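Local coordinates for signal recognition 54 kDa protein (Pyrococcus furiosus, PDB 3DM5) that is the SRP54 subunit of the signal recognition particle, built of a helical bundle domain, a P-loop GTPase-type domain and a signal peptide binding domain, at residues A[6-10]-A[38-42]; A[134-139]-A[188-194]; A[212-216]-A[239-243]; A[328-332]-A[384-390]. One frame throughout, in Å; residues are numbered along the deposited sequence.

Contact 1 of 4, residues A[6-10]-A[38-42]; sequences LGKAL and ALIQA
L6 and A38 meet at the middle of this apolar contact. The leucine straddles the last turn of the second helix. Its CD1 lies 3.8 Å from A38 CB and also rests on the backbone carbonyl of that alanine. The same CD1 touches L39 CD1 at 3.9 Å. The other branch turns to the end of the segment, with L6 CD2 3.8 Å from A42 CB. With CG opposite its own backbone N (chi1 -179°), L6 reaches across to the other helix. One turn further on, A9 CB faces A38 CB at 3.8 Å, so two small side chains let the helices come close. The nearest CA atoms, those of L6 and A38, are 6.0 Å apart. L10 adds a looser touch, its CD2 4.3 Å from A38 CB. Backbone bonds hold these groups in place: L10 N is bonded to L6 O, and A42 N to L39 O. The contact joins helix 5-19 to the end of helix 25-41 within the helical bundle domain. L39 also packs on V49 and L52 of helix 46-62, and L10 reaches L294. A42 shares a backbone hydrogen bond with G257, in helix 255-263 of the GTPase domain.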
loop_
_atom_site.group_PDB
_atom_site.type_symbol
_atom_site.label_atom_id
_atom_site.label_comp_id
_atom_site.label_asym_id
_atom_site.label_seq_id
_atom_site.Cartn_x
_atom_site.Cartn_y
_atom_site.Cartn_z
ATOM N N LEU A 6 9.603 1.799 -9.102
ATOM C CA LEU A 6 10.241 0.929 -10.082
ATOM C C LEU A 6 11.712 0.728 -9.715
ATOM O O LEU A 6 12.240 -0.379 -9.774
ATOM C CB LEU A 6 10.081 1.480 -11.506
ATOM C CG LEU A 6 10.673 0.664 -12.664
ATOM C CD1 LEU A 6 10.097 -0.724 -12.747
ATOM C CD2 LEU A 6 10.485 1.380 -13.997
ATOM N N GLY A 7 12.356 1.810 -9.303
ATOM C CA GLY A 7 13.714 1.739 -8.808
ATOM C C GLY A 7 13.889 0.713 -7.708
ATOM O O GLY A 7 14.684 -0.215 -7.845
ATOM N N LYS A 8 13.149 0.876 -6.615
ATOM C CA LYS A 8 13.233 -0.055 -5.496
ATOM C C LYS A 8 13.005 -1.477 -5.947
ATOM O O LYS A 8 13.726 -2.370 -5.544
ATOM C CB LYS A 8 12.209 0.272 -4.415
ATOM C CG LYS A 8 12.569 1.407 -3.481
ATOM C CD LYS A 8 11.396 1.692 -2.549
ATOM C CE LYS A 8 10.582 0.415 -2.321
ATOM N NZ LYS A 8 9.736 0.447 -1.092
ATOM N N ALA A 9 11.995 -1.694 -6.775
ATOM C CA ALA A 9 11.677 -3.043 -7.207
ATOM C C ALA A 9 12.789 -3.657 -8.068
ATOM O O ALA A 9 13.134 -4.841 -7.921
ATOM C CB ALA A 9 10.345 -3.062 -7.938
ATOM N N LEU A 10 13.356 -2.869 -8.974
ATOM C CA LEU A 10 14.435 -3.401 -9.798
ATOM C C LEU A 10 15.687 -3.716 -8.956
ATOM O O LEU A 10 16.241 -4.815 -9.010
ATOM C CB LEU A 10 14.725 -2.468 -10.970
ATOM C CG LEU A 10 13.566 -2.427 -11.973
ATOM C CD1 LEU A 10 13.603 -1.146 -12.793
ATOM C CD2 LEU A 10 13.507 -3.684 -12.877
ATOM N N ALA A 38 7.701 -5.736 -12.146
ATOM C CA ALA A 38 8.059 -4.356 -11.853
ATOM C C ALA A 38 7.767 -3.506 -13.075
ATOM O O ALA A 38 7.099 -2.481 -12.974
ATOM C CB ALA A 38 9.519 -4.245 -11.450
ATOM N N LEU A 39 8.267 -3.951 -14.226
ATOM C CA LEU A 39 8.063 -3.264 -15.509
ATOM C C LEU A 39 6.595 -3.049 -15.860
ATOM O O LEU A 39 6.193 -1.914 -16.134
ATOM C CB LEU A 39 8.782 -4.004 -16.655
ATOM C CG LEU A 39 10.128 -3.454 -17.145
ATOM C CD1 LEU A 39 10.828 -2.558 -16.126
ATOM C CD2 LEU A 39 11.038 -4.553 -17.618
ATOM N N ILE A 40 5.806 -4.123 -15.855
ATOM C CA ILE A 40 4.381 -4.047 -16.210
ATOM C C ILE A 40 3.631 -3.057 -15.319
ATOM O O ILE A 40 2.721 -2.348 -15.764
ATOM C CB ILE A 40 3.674 -5.410 -16.092
ATOM C CG1 ILE A 40 4.218 -6.405 -17.119
ATOM C CG2 ILE A 40 2.189 -5.238 -16.297
ATOM C CD1 ILE A 40 3.856 -6.053 -18.512
ATOM N N GLN A 41 4.035 -3.017 -14.055
ATOM C CA GLN A 41 3.418 -2.157 -13.076
ATOM C C GLN A 41 3.709 -0.680 -13.340
ATOM O O GLN A 41 2.951 0.177 -12.921
ATOM C CB GLN A 41 3.897 -2.554 -11.683
ATOM C CG GLN A 41 3.099 -1.939 -10.560
ATOM C CD GLN A 41 3.313 -2.652 -9.245
ATOM O OE1 GLN A 41 4.447 -2.803 -8.774
ATOM N NE2 GLN A 41 2.218 -3.094 -8.639
ATOM N N ALA A 42 4.814 -0.395 -14.025
ATOM C CA ALA A 42 5.190 0.972 -14.382
ATOM C C ALA A 42 4.667 1.307 -15.783
ATOM O O ALA A 42 5.082 2.289 -16.410
ATOM C CB ALA A 42 6.703 1.148 -14.306
#

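Contact 2 of 4, residues A[134-139]-A[188-194]; sequences VCSDTW and VDTAGRH
V134 and V188 lie side by side in neighbouring parallel strands, their CG1 atoms 4.1 Å apart. This is the tight, buried end of the contact. D189 N gives an almost straight hydrogen bond to V134 O (2.9 Å, 179°). The next rung is clearly bent: S136 N reaches D189 O at 2.8 Å. S136 OG also bonds to D189 O, at 3.2 Å, from above the carbonyl plane and on the same face as the amide. One carbonyl oxygen is thus gripped twice by one serine, whose OG sits between its backbone N and carbonyl carbon (chi1 64°). Beyond the strands, D137 brings its OD2 to 4.2 Å from D189 OD2. Both carboxylates have a long, weak ion pair with K113 NZ.

The far end is more exposed and holds by surfaces rather than bonds. W139 lays one ring face over the backbone of 192-193. G192 O lies over that face, and R193 CA makes a CH-pi contact 3.7 Å from the centroid of the six-membered ring of W139. H194 ND1 lies at the edge of the indole, in its plane; the two rings are oblique, 70° apart, in no regular stack. R193 NH2 makes a salt bridge with D197.

Parallel strands 131-135 and 185-189 end here in loops beside the bound guanosine-5'-diphosphate, about 5 Å from the D137 side chain. D189, T190, A191 and G192 spell the DTAG sequence of SRP-type GTPases, the counterpart of the Walker B/G3 motif in the P-loop fold.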
loop_
_atom_site.group_PDB
_atom_site.type_symbol
_atom_site.label_atom_id
_atom_site.label_comp_id
_atom_site.label_asym_id
_atom_site.label_seq_id
_atom_site.Cartn_x
_atom_site.Cartn_y
_atom_site.Cartn_z
ATOM N N VAL A 134 11.236 32.786 -27.237
ATOM C CA VAL A 134 10.242 33.396 -28.090
ATOM C C VAL A 134 8.968 32.643 -27.831
ATOM O O VAL A 134 8.910 31.437 -28.051
ATOM C CB VAL A 134 10.597 33.200 -29.579
ATOM C CG1 VAL A 134 9.414 33.604 -30.492
ATOM C CG2 VAL A 134 11.846 33.967 -29.916
ATOM N N CYS A 135 7.944 33.344 -27.374
ATOM C CA CYS A 135 6.666 32.705 -27.111
ATOM C C CYS A 135 5.700 32.902 -28.282
ATOM O O CYS A 135 5.076 33.955 -28.404
ATOM C CB CYS A 135 6.065 33.259 -25.828
ATOM S SG CYS A 135 4.364 32.778 -25.532
ATOM N N SER A 136 5.583 31.894 -29.143
ATOM C CA SER A 136 4.657 31.986 -30.259
ATOM C C SER A 136 3.406 31.152 -30.008
ATOM O O SER A 136 2.763 30.683 -30.941
ATOM C CB SER A 136 5.339 31.591 -31.578
ATOM O OG SER A 136 5.753 30.238 -31.578
ATOM N N ASP A 137 3.076 30.973 -28.731
ATOM C CA ASP A 137 1.922 30.175 -28.306
ATOM C C ASP A 137 0.662 31.020 -28.358
ATOM O O ASP A 137 0.301 31.678 -27.379
ATOM C CB ASP A 137 2.128 29.626 -26.885
ATOM C CG ASP A 137 1.111 28.539 -26.501
ATOM O OD1 ASP A 137 0.149 28.317 -27.257
ATOM O OD2 ASP A 137 1.282 27.902 -25.431
ATOM N N THR A 138 0.006 30.988 -29.514
ATOM C CA THR A 138 -1.208 31.756 -29.755
ATOM C C THR A 138 -2.433 30.989 -29.258
ATOM O O THR A 138 -3.530 31.532 -29.213
ATOM C CB THR A 138 -1.373 32.082 -31.266
ATOM O OG1 THR A 138 -1.357 30.870 -32.027
ATOM C CG2 THR A 138 -0.244 32.974 -31.750
ATOM N N TRP A 139 -2.219 29.725 -28.889
ATOM C CA TRP A 139 -3.277 28.808 -28.431
ATOM C C TRP A 139 -3.699 29.025 -26.959
ATOM O O TRP A 139 -4.833 28.741 -26.577
ATOM C CB TRP A 139 -2.816 27.362 -28.638
ATOM C CG TRP A 139 -3.916 26.378 -28.887
ATOM C CD1 TRP A 139 -4.596 26.177 -30.060
ATOM C CD2 TRP A 139 -4.441 25.428 -27.949
ATOM N NE1 TRP A 139 -5.521 25.169 -29.901
ATOM C CE2 TRP A 139 -5.449 24.697 -28.616
ATOM C CE3 TRP A 139 -4.159 25.128 -26.609
ATOM C CZ2 TRP A 139 -6.183 23.686 -27.983
ATOM C CZ3 TRP A 139 -4.886 24.124 -25.984
ATOM C CH2 TRP A 139 -5.889 23.416 -26.671
ATOM N N VAL A 188 12.089 28.431 -28.796
ATOM C CA VAL A 188 10.816 28.853 -29.363
ATOM C C VAL A 188 9.684 27.949 -28.895
ATOM O O VAL A 188 9.693 26.737 -29.130
ATOM C CB VAL A 188 10.836 28.836 -30.909
ATOM C CG1 VAL A 188 9.640 29.600 -31.438
ATOM C CG2 VAL A 188 12.153 29.409 -31.438
ATOM N N ASP A 189 8.723 28.570 -28.226
ATOM C CA ASP A 189 7.604 27.916 -27.582
ATOM C C ASP A 189 6.397 28.070 -28.494
ATOM O O ASP A 189 5.796 29.140 -28.556
ATOM C CB ASP A 189 7.333 28.604 -26.225
ATOM C CG ASP A 189 6.089 28.071 -25.521
ATOM O OD1 ASP A 189 5.864 26.847 -25.559
ATOM O OD2 ASP A 189 5.341 28.867 -24.928
ATOM N N THR A 190 6.052 27.008 -29.207
ATOM C CA THR A 190 4.973 27.059 -30.173
ATOM C C THR A 190 3.636 26.814 -29.509
ATOM O O THR A 190 3.568 26.537 -28.317
ATOM C CB THR A 190 5.169 26.032 -31.266
ATOM O OG1 THR A 190 5.223 24.724 -30.689
ATOM C CG2 THR A 190 6.462 26.301 -31.980
ATOM N N ALA A 191 2.570 26.936 -30.289
ATOM C CA ALA A 191 1.226 26.766 -29.778
ATOM C C ALA A 191 0.929 25.296 -29.537
ATOM O O ALA A 191 1.209 24.447 -30.383
ATOM C CB ALA A 191 0.233 27.342 -30.763
ATOM N N GLY A 192 0.364 24.991 -28.379
ATOM C CA GLY A 192 -0.070 23.637 -28.112
ATOM C C GLY A 192 -1.373 23.373 -28.841
ATOM O O GLY A 192 -1.887 24.249 -29.535
ATOM N N ARG A 193 -1.896 22.161 -28.707
ATOM C CA ARG A 193 -3.246 21.857 -29.150
ATOM C C ARG A 193 -3.768 20.837 -28.160
ATOM O O ARG A 193 -3.043 20.457 -27.239
ATOM C CB ARG A 193 -3.264 21.306 -30.575
ATOM C CG ARG A 193 -2.450 22.128 -31.578
ATOM C CD ARG A 193 -3.236 22.400 -32.843
ATOM N NE ARG A 193 -4.206 21.341 -33.096
ATOM C CZ ARG A 193 -5.406 21.543 -33.630
ATOM N NH1 ARG A 193 -5.778 22.776 -33.968
ATOM N NH2 ARG A 193 -6.237 20.519 -33.819
ATOM N N HIS A 194 -5.015 20.404 -28.314
ATOM C CA HIS A 194 -5.574 19.451 -27.362
ATOM C C HIS A 194 -4.937 18.073 -27.448
ATOM O O HIS A 194 -4.517 17.515 -26.442
ATOM C CB HIS A 194 -7.092 19.360 -27.474
ATOM C CG HIS A 194 -7.808 20.037 -26.346
ATOM N ND1 HIS A 194 -8.065 21.386 -26.329
ATOM C CD2 HIS A 194 -8.313 19.536 -25.190
ATOM C CE1 HIS A 194 -8.708 21.697 -25.212
ATOM N NE2 HIS A 194 -8.868 20.591 -24.509
#

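Contact 3 of 4, residues A[212-216]-A[239-243]; sequences HPHEV and TPIGS
V216 and G242 pair in parallel, their CA atoms 4.8 Å apart, where two strands begin. V216 uses both its backbone polar groups. Its N bonds to I241 O at 2.9 Å and 175°, and its O receives S243 N at 2.9 Å and 161°. V216 O also has a CA-H...O contact from G242 CA, at 3.2 Å. Ahead of the strand, I241 leans back over the incoming loop. Its CD1 lies 3.4 Å from P213 O and near H214 O, and is 4.2 Å from V216 CG2. I241 N is held by T239 OG1 in an ST turn, which fixes the bend leading into the second strand.

Next to this backbone pairing, S243 OG donates to E215 OE2 at 2.8 Å, on the anti lone pair of that oxygen. The glutamate gets there with an extended chain, its CG opposite the backbone N (chi1 -163°). The same OE2 forms a salt bridge with K270, so this buried oxygen has two partners, and the lysine probably stabilises the charged carboxylate. The arrangement belongs to the beta-alpha-beta unit of strand 215-221, helix 228-237 and strand 242-247, in the mostly parallel sheet of the P-loop GTPase-type domain.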
loop_
_atom_site.group_PDB
_atom_site.type_symbol
_atom_site.label_atom_id
_atom_site.label_comp_id
_atom_site.label_asym_id
_atom_site.label_seq_id
_atom_site.Cartn_x
_atom_site.Cartn_y
_atom_site.Cartn_z
ATOM N N HIS A 212 13.663 27.278 -39.443
ATOM C CA HIS A 212 14.864 26.509 -39.725
ATOM C C HIS A 212 15.645 26.226 -38.450
ATOM O O HIS A 212 16.824 26.577 -38.351
ATOM C CB HIS A 212 15.743 27.288 -40.708
ATOM C CG HIS A 212 16.174 26.492 -41.902
ATOM N ND1 HIS A 212 15.329 26.224 -42.959
ATOM C CD2 HIS A 212 17.361 25.916 -42.209
ATOM C CE1 HIS A 212 15.976 25.509 -43.862
ATOM N NE2 HIS A 212 17.210 25.309 -43.434
ATOM N N PRO A 213 14.997 25.581 -37.465
ATOM C CA PRO A 213 15.635 25.424 -36.160
ATOM C C PRO A 213 16.770 24.435 -36.265
ATOM O O PRO A 213 16.796 23.595 -37.176
ATOM C CB PRO A 213 14.531 24.807 -35.294
ATOM C CG PRO A 213 13.365 24.541 -36.201
ATOM C CD PRO A 213 13.833 24.697 -37.605
ATOM N N HIS A 214 17.704 24.522 -35.333
ATOM C CA HIS A 214 18.692 23.464 -35.192
ATOM C C HIS A 214 18.056 22.144 -34.751
ATOM O O HIS A 214 18.535 21.076 -35.102
ATOM C CB HIS A 214 19.797 23.842 -34.200
ATOM C CG HIS A 214 20.680 22.687 -33.846
ATOM N ND1 HIS A 214 20.741 22.155 -32.577
ATOM C CD2 HIS A 214 21.506 21.928 -34.609
ATOM C CE1 HIS A 214 21.580 21.132 -32.563
ATOM N NE2 HIS A 214 22.057 20.978 -33.787
ATOM N N GLU A 215 16.977 22.225 -33.980
ATOM C CA GLU A 215 16.372 21.033 -33.410
ATOM C C GLU A 215 14.899 21.238 -33.085
ATOM O O GLU A 215 14.477 22.331 -32.711
ATOM C CB GLU A 215 17.139 20.600 -32.159
ATOM C CG GLU A 215 16.859 19.197 -31.730
ATOM C CD GLU A 215 18.005 18.585 -30.933
ATOM O OE1 GLU A 215 19.183 18.915 -31.211
ATOM O OE2 GLU A 215 17.727 17.764 -30.034
ATOM N N VAL A 216 14.114 20.180 -33.236
ATOM C CA VAL A 216 12.721 20.251 -32.855
ATOM C C VAL A 216 12.510 19.302 -31.682
ATOM O O VAL A 216 12.874 18.135 -31.759
ATOM C CB VAL A 216 11.802 19.927 -34.029
ATOM C CG1 VAL A 216 10.361 19.862 -33.588
ATOM C CG2 VAL A 216 11.972 20.978 -35.098
ATOM N N THR A 239 9.816 14.822 -38.847
ATOM C CA THR A 239 10.978 15.676 -38.696
ATOM C C THR A 239 12.259 14.873 -38.610
ATOM O O THR A 239 12.368 13.929 -37.841
ATOM C CB THR A 239 10.889 16.577 -37.462
ATOM O OG1 THR A 239 12.151 17.223 -37.273
ATOM C CG2 THR A 239 10.562 15.761 -36.218
ATOM N N PRO A 240 13.230 15.236 -39.431
ATOM C CA PRO A 240 14.520 14.549 -39.435
ATOM C C PRO A 240 15.394 15.066 -38.306
ATOM O O PRO A 240 16.466 14.504 -38.074
ATOM C CB PRO A 240 15.114 14.957 -40.783
ATOM C CG PRO A 240 14.519 16.363 -40.994
ATOM C CD PRO A 240 13.093 16.158 -40.573
ATOM N N ILE A 241 14.954 16.113 -37.612
ATOM C CA ILE A 241 15.760 16.670 -36.520
ATOM C C ILE A 241 15.029 16.711 -35.163
ATOM O O ILE A 241 15.088 17.731 -34.438
ATOM C CB ILE A 241 16.296 18.098 -36.858
ATOM C CG1 ILE A 241 15.193 18.975 -37.450
ATOM C CG2 ILE A 241 17.456 18.035 -37.819
ATOM C CD1 ILE A 241 15.507 20.463 -37.328
ATOM N N GLY A 242 14.353 15.616 -34.819
ATOM C CA GLY A 242 13.524 15.602 -33.629
ATOM C C GLY A 242 14.184 14.962 -32.424
ATOM O O GLY A 242 14.942 14.004 -32.553
ATOM N N SER A 243 13.911 15.513 -31.247
ATOM C CA SER A 243 14.245 14.857 -29.976
ATOM C C SER A 243 13.101 15.025 -28.997
ATOM O O SER A 243 12.102 15.681 -29.296
ATOM C CB SER A 243 15.514 15.443 -29.360
ATOM O OG SER A 243 15.318 16.806 -29.005
#

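Contact 4 of 4, residues A[328-332]-A[384-390]; sequences FTLKD and EEELLNP
T329 stands at the N-cap of helix 330-341 and leans on the end of helix 384-388. Its CB is 3.3 Å from L387 O, and its CG2 lies near L388 O. T329 OG1 accepts from D332 N at 3.1 Å, while T329 N is bonded to D332 OD1 at 3.0 Å. This capping box fixes the first turn. L330 follows, and its N makes a weak hydrogen bond to L387 O (3.0 Å, 130°). Its CB packs on L387 CD2 at 3.8 Å, and its CD1 lies against the ring of P390, the two side chains sliding past each other in opposite directions. K331 then crosses L387 at about a right angle, its CD near L387 CB. Bends at chi2, chi3 and chi4 curl the chain so that K331 NZ makes a salt bridge with E384 OE2 at 2.6 Å, nearly along the C-O axis. The same NZ forms a salt bridge with D285 of a neighbouring subunit, so this lysine bridges two acids. Within the signal peptide binding domain, the contact sets the start of helix 330-341 against the short helix 384-388. L330 also touches L415 of helix 409-427, and both L330 and L387 reach M379 of helix 369-379.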
loop_
_atom_site.group_PDB
_atom_site.type_symbol
_atom_site.label_atom_id
_atom_site.label_comp_id
_atom_site.label_asym_id
_atom_site.label_seq_id
_atom_site.Cartn_x
_atom_site.Cartn_y
_atom_site.Cartn_z
ATOM N N PHE A 328 27.704 -8.342 32.915
ATOM C CA PHE A 328 28.030 -8.818 31.581
ATOM C C PHE A 328 27.569 -10.270 31.529
ATOM O O PHE A 328 27.786 -11.028 32.477
ATOM C CB PHE A 328 29.539 -8.665 31.355
ATOM C CG PHE A 328 30.082 -9.402 30.156
ATOM C CD1 PHE A 328 30.139 -8.787 28.917
ATOM C CD2 PHE A 328 30.602 -10.680 30.283
ATOM C CE1 PHE A 328 30.665 -9.444 27.806
ATOM C CE2 PHE A 328 31.129 -11.343 29.181
ATOM C CZ PHE A 328 31.160 -10.719 27.935
ATOM N N THR A 329 26.893 -10.649 30.447
ATOM C CA THR A 329 26.248 -11.956 30.384
ATOM C C THR A 329 26.700 -12.762 29.190
ATOM O O THR A 329 27.413 -12.267 28.308
ATOM C CB THR A 329 24.714 -11.842 30.287
ATOM O OG1 THR A 329 24.348 -11.464 28.954
ATOM C CG2 THR A 329 24.166 -10.818 31.285
ATOM N N LEU A 330 26.259 -14.016 29.173
ATOM C CA LEU A 330 26.542 -14.927 28.074
ATOM C C LEU A 330 25.910 -14.430 26.791
ATOM O O LEU A 330 26.358 -14.766 25.699
ATOM C CB LEU A 330 26.031 -16.325 28.408
ATOM C CG LEU A 330 27.062 -17.219 29.093
ATOM C CD1 LEU A 330 26.414 -18.029 30.194
ATOM C CD2 LEU A 330 27.705 -18.116 28.059
ATOM N N LYS A 331 24.863 -13.627 26.935
ATOM C CA LYS A 331 24.206 -13.026 25.788
ATOM C C LYS A 331 25.101 -11.923 25.228
ATOM O O LYS A 331 25.332 -11.848 24.023
ATOM C CB LYS A 331 22.850 -12.452 26.194
ATOM C CG LYS A 331 21.732 -12.733 25.204
ATOM C CD LYS A 331 20.826 -13.867 25.670
ATOM C CE LYS A 331 19.613 -13.334 26.423
ATOM N NZ LYS A 331 18.503 -12.952 25.507
ATOM N N ASP A 332 25.607 -11.074 26.119
ATOM C CA ASP A 332 26.575 -10.043 25.750
ATOM C C ASP A 332 27.811 -10.605 25.024
ATOM O O ASP A 332 28.278 -10.019 24.047
ATOM C CB ASP A 332 27.006 -9.268 26.988
ATOM C CG ASP A 332 25.884 -8.437 27.573
ATOM O OD1 ASP A 332 25.733 -8.410 28.815
ATOM O OD2 ASP A 332 25.146 -7.806 26.788
ATOM N N GLU A 384 17.454 -19.341 28.949
ATOM C CA GLU A 384 17.512 -17.895 29.090
ATOM C C GLU A 384 18.175 -17.552 30.406
ATOM O O GLU A 384 19.108 -16.754 30.449
ATOM C CB GLU A 384 16.095 -17.291 29.023
ATOM C CG GLU A 384 16.029 -15.898 28.449
ATOM C CD GLU A 384 16.623 -15.776 27.040
ATOM O OE1 GLU A 384 16.751 -16.789 26.313
ATOM O OE2 GLU A 384 16.958 -14.636 26.657
ATOM N N GLU A 385 17.699 -18.180 31.477
ATOM C CA GLU A 385 18.180 -17.861 32.823
ATOM C C GLU A 385 19.673 -18.131 32.957
ATOM O O GLU A 385 20.363 -17.443 33.701
ATOM C CB GLU A 385 17.423 -18.660 33.878
ATOM C CG GLU A 385 17.679 -20.146 33.792
ATOM C CD GLU A 385 17.055 -20.907 34.935
ATOM O OE1 GLU A 385 16.924 -20.313 36.037
ATOM O OE2 GLU A 385 16.705 -22.096 34.714
ATOM N N GLU A 386 20.154 -19.144 32.244
ATOM C CA GLU A 386 21.585 -19.445 32.178
ATOM C C GLU A 386 22.354 -18.383 31.401
ATOM O O GLU A 386 23.365 -17.884 31.871
ATOM C CB GLU A 386 21.836 -20.839 31.578
ATOM C CG GLU A 386 21.332 -21.975 32.464
ATOM C CD GLU A 386 21.356 -23.326 31.763
ATOM O OE1 GLU A 386 21.404 -23.344 30.514
ATOM O OE2 GLU A 386 21.322 -24.372 32.458
ATOM N N LEU A 387 21.873 -18.037 30.210
ATOM C CA LEU A 387 22.512 -16.984 29.427
ATOM C C LEU A 387 22.547 -15.658 30.191
ATOM O O LEU A 387 23.480 -14.865 30.044
ATOM C CB LEU A 387 21.830 -16.823 28.066
ATOM C CG LEU A 387 21.860 -18.065 27.178
ATOM C CD1 LEU A 387 20.964 -17.856 25.987
ATOM C CD2 LEU A 387 23.266 -18.370 26.732
ATOM N N LEU A 388 21.546 -15.424 31.026
ATOM C CA LEU A 388 21.448 -14.134 31.700
ATOM C C LEU A 388 22.173 -14.117 33.045
ATOM O O LEU A 388 22.590 -13.061 33.520
ATOM C CB LEU A 388 19.981 -13.700 31.838
ATOM C CG LEU A 388 19.299 -13.467 30.485
ATOM C CD1 LEU A 388 17.829 -13.096 30.623
ATOM C CD2 LEU A 388 20.052 -12.395 29.722
ATOM N N ASN A 389 22.330 -15.293 33.643
ATOM C CA ASN A 389 23.053 -15.450 34.908
ATOM C C ASN A 389 23.914 -16.695 34.833
ATOM O O ASN A 389 23.490 -17.766 35.259
ATOM C CB ASN A 389 22.077 -15.593 36.078
ATOM C CG ASN A 389 20.916 -14.631 35.985
ATOM O OD1 ASN A 389 21.058 -13.442 36.275
ATOM N ND2 ASN A 389 19.752 -15.136 35.565
ATOM N N PRO A 390 25.115 -16.565 34.259
ATOM C CA PRO A 390 26.006 -17.716 34.090
ATOM C C PRO A 390 26.407 -18.314 35.441
ATOM O O PRO A 390 26.475 -19.538 35.574
ATOM C CB PRO A 390 27.215 -17.112 33.365
ATOM C CG PRO A 390 26.687 -15.878 32.711
ATOM C CD PRO A 390 25.675 -15.340 33.666
#

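From the N terminus, contact 1 closes a short, mostly helical loop in the helical bundle domain. The chain then enters the GTPase domain. Contact 2 brings 134-139 to 188-194 across a longer loop, and contact 3 closes a shorter beta-alpha-beta loop between 212-216 and 239-243. Both belong to one sheet, with strand 101-106 lying between strands 185-189 and 215-221. Their centres are 16 Å apart, and their nearest atoms about 6 Å. Contact 4 closes the last loop, in the all-helical signal peptide binding domain. Its centre is about 76 Å from that of contact 2. The four loops follow in series; none nests in or crosses another.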